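Local atomic coordinates of fibronectin type III domain-containing protein (Simiduia agarivorans, PDB entry 6P2K), a protein that is a zinc-binding member of glycoside hydrolase family 74, built around seven-bladed beta-propellers, and probably hydrolyses beta-glucan chains such as xyloglucan. Residues I105-P109 with F171-N177. Numbering follows the deposited sequence.
Sequences IAFKP and FDQSNAN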
loop_
_atom_site.group_PDB
_atom_site.type_symbol
_atom_site.label_atom_id
_atom_site.label_comp_id
_atom_site.label_asym_id
_atom_site.label_seq_id
_atom_site.Cartn_x
_atom_site.Cartn_y
_atom_site.Cartn_z
ATOM N N ILE B 105 41.303 -42.926 -21.290
ATOM C CA ILE B 105 42.512 -43.554 -20.764
ATOM C C ILE B 105 42.090 -44.714 -19.872
ATOM O O ILE B 105 41.233 -44.550 -18.997
ATOM C CB ILE B 105 43.398 -42.566 -19.977
ATOM C CG1 ILE B 105 43.598 -41.268 -20.760
ATOM C CG2 ILE B 105 44.744 -43.196 -19.664
ATOM C CD1 ILE B 105 43.576 -40.026 -19.891
ATOM N N ALA B 106 42.685 -45.886 -20.093
ATOM C CA ALA B 106 42.332 -47.080 -19.340
ATOM C C ALA B 106 43.587 -47.874 -19.010
ATOM O O ALA B 106 44.486 -48.008 -19.846
ATOM C CB ALA B 106 41.344 -47.961 -20.117
ATOM N N PHE B 107 43.636 -48.403 -17.791
ATOM C CA PHE B 107 44.761 -49.188 -17.306
ATOM C C PHE B 107 44.410 -50.672 -17.281
ATOM O O PHE B 107 43.241 -51.061 -17.226
ATOM C CB PHE B 107 45.178 -48.734 -15.903
ATOM C CG PHE B 107 45.601 -47.295 -15.829
ATOM C CD1 PHE B 107 44.671 -46.297 -15.606
ATOM C CD2 PHE B 107 46.931 -46.944 -15.976
ATOM C CE1 PHE B 107 45.056 -44.975 -15.534
ATOM C CE2 PHE B 107 47.322 -45.623 -15.904
ATOM C CZ PHE B 107 46.383 -44.637 -15.682
ATOM N N LYS B 108 45.444 -51.499 -17.309
ATOM C CA LYS B 108 45.248 -52.943 -17.252
ATOM C C LYS B 108 45.097 -53.385 -15.799
ATOM O O LYS B 108 45.880 -52.958 -14.945
ATOM C CB LYS B 108 46.419 -53.667 -17.907
ATOM C CG LYS B 108 46.342 -55.184 -17.848
ATOM C CD LYS B 108 47.382 -55.813 -18.765
ATOM C CE LYS B 108 47.609 -57.278 -18.432
ATOM N NZ LYS B 108 48.687 -57.876 -19.273
ATOM N N PRO B 109 44.105 -54.214 -15.481
ATOM C CA PRO B 109 43.958 -54.690 -14.100
ATOM C C PRO B 109 45.161 -55.522 -13.677
ATOM O O PRO B 109 45.572 -56.451 -14.374
ATOM C CB PRO B 109 42.675 -55.530 -14.148
ATOM C CG PRO B 109 41.937 -55.030 -15.353
ATOM C CD PRO B 109 43.003 -54.671 -16.343
ATOM N N PHE B 171 38.552 -52.787 -19.858
ATOM C CA PHE B 171 39.183 -54.084 -19.674
ATOM C C PHE B 171 38.213 -55.079 -19.039
ATOM O O PHE B 171 37.196 -54.710 -18.445
ATOM C CB PHE B 171 40.424 -53.962 -18.789
ATOM C CG PHE B 171 41.633 -53.435 -19.501
ATOM C CD1 PHE B 171 41.767 -52.082 -19.758
ATOM C CD2 PHE B 171 42.648 -54.293 -19.897
ATOM C CE1 PHE B 171 42.885 -51.593 -20.406
ATOM C CE2 PHE B 171 43.768 -53.811 -20.545
ATOM C CZ PHE B 171 43.887 -52.459 -20.801
ATOM N N ASP B 172 38.554 -56.360 -19.166
ATOM C CA ASP B 172 37.853 -57.437 -18.476
ATOM C C ASP B 172 38.552 -57.661 -17.139
ATOM O O ASP B 172 39.699 -58.118 -17.099
ATOM C CB ASP B 172 37.845 -58.706 -19.330
ATOM C CG ASP B 172 37.168 -59.889 -18.641
ATOM O OD1 ASP B 172 36.744 -59.766 -17.473
ATOM O OD2 ASP B 172 37.043 -60.954 -19.283
ATOM N N GLN B 173 37.856 -57.353 -16.044
ATOM C CA GLN B 173 38.455 -57.478 -14.720
ATOM C C GLN B 173 38.837 -58.914 -14.385
ATOM O O GLN B 173 39.702 -59.126 -13.529
ATOM C CB GLN B 173 37.497 -56.940 -13.653
ATOM C CG GLN B 173 37.188 -55.455 -13.775
ATOM C CD GLN B 173 38.401 -54.584 -13.531
ATOM O OE1 GLN B 173 39.110 -54.754 -12.540
ATOM N NE2 GLN B 173 38.649 -53.644 -14.437
ATOM N N SER B 174 38.221 -59.900 -15.037
ATOM C CA SER B 174 38.467 -61.303 -14.725
ATOM C C SER B 174 39.543 -61.941 -15.598
ATOM O O SER B 174 39.944 -63.078 -15.324
ATOM C CB SER B 174 37.161 -62.099 -14.840
ATOM O OG SER B 174 36.432 -62.053 -13.625
ATOM N N ASN B 175 40.002 -61.253 -16.644
ATOM C CA ASN B 175 41.203 -61.663 -17.377
ATOM C C ASN B 175 41.740 -60.423 -18.077
ATOM O O ASN B 175 41.169 -59.980 -19.079
ATOM C CB ASN B 175 40.909 -62.780 -18.370
ATOM C CG ASN B 175 42.168 -63.296 -19.047
ATOM O OD1 ASN B 175 43.267 -63.205 -18.501
ATOM N ND2 ASN B 175 42.008 -63.850 -20.243
ATOM N N ALA B 176 42.852 -59.893 -17.565
ATOM C CA ALA B 176 43.276 -58.527 -17.852
ATOM C C ALA B 176 43.732 -58.303 -19.287
ATOM O O ALA B 176 43.877 -57.144 -19.688
ATOM C CB ALA B 176 44.392 -58.131 -16.887
ATOM N N ASN B 177 43.973 -59.353 -20.065
ATOM C CA ASN B 177 44.404 -59.168 -21.443
ATOM C C ASN B 177 43.238 -59.059 -22.416
ATOM O O ASN B 177 43.463 -58.924 -23.622
ATOM C CB ASN B 177 45.344 -60.306 -21.854
ATOM C CG ASN B 177 46.653 -60.271 -21.090
ATOM O OD1 ASN B 177 47.576 -59.536 -21.445
ATOM N ND2 ASN B 177 46.744 -61.079 -20.041
#
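The ring of F171 lies against the backbone of strand 102-108 near P109. F107 O stands over one face, toward the rim, 3.1 Å from F171 CD1. On the same face K108 CA makes a CH-pi contact with the F171 ring, 15° off the ring normal. A106 meets the ring edge in plane with its CB; its small methyl suits a place where the neighbouring aromatic comes close. With CG anti to its carbonyl carbon (chi1 -79°), F171 reaches across to the strand, and P109 CD packs obliquely on it, 3.6 Å from F171 CD2. An alanine in place of F171 would probably open a gap beneath the F107-K108 peptide and leave P109 CD without much of its apolar support.

K108 sends CG anti to its backbone N and stays extended to the end, so its methylenes run past A176, with K108 CG 3.7 Å from A176 CB, and its amine reaches N177. The bond from K108 NZ to N177 OD1 is 3.0 Å, the donor standing 45° out of the carbonyl plane. A lysine serves well here, its chain greasy along the way and charged at the tip. A176 CB also sits beside P109, whose ring meets the bent side chain of Q173 at about a right angle, P109 CG lying 3.7 Å from Q173 NE2.

Within 171-177, D172 starts a type I turn, and its OD1 accepts from S174 N at 2.9 Å, forming an Asx turn. Strands 102-108 and 166-171 are the first strands of successive four-stranded antiparallel sheets, so the contact, away from the zinc sites, joins neighbouring blades of a seven-bladed beta-propeller in the GH74 part of this longer protein.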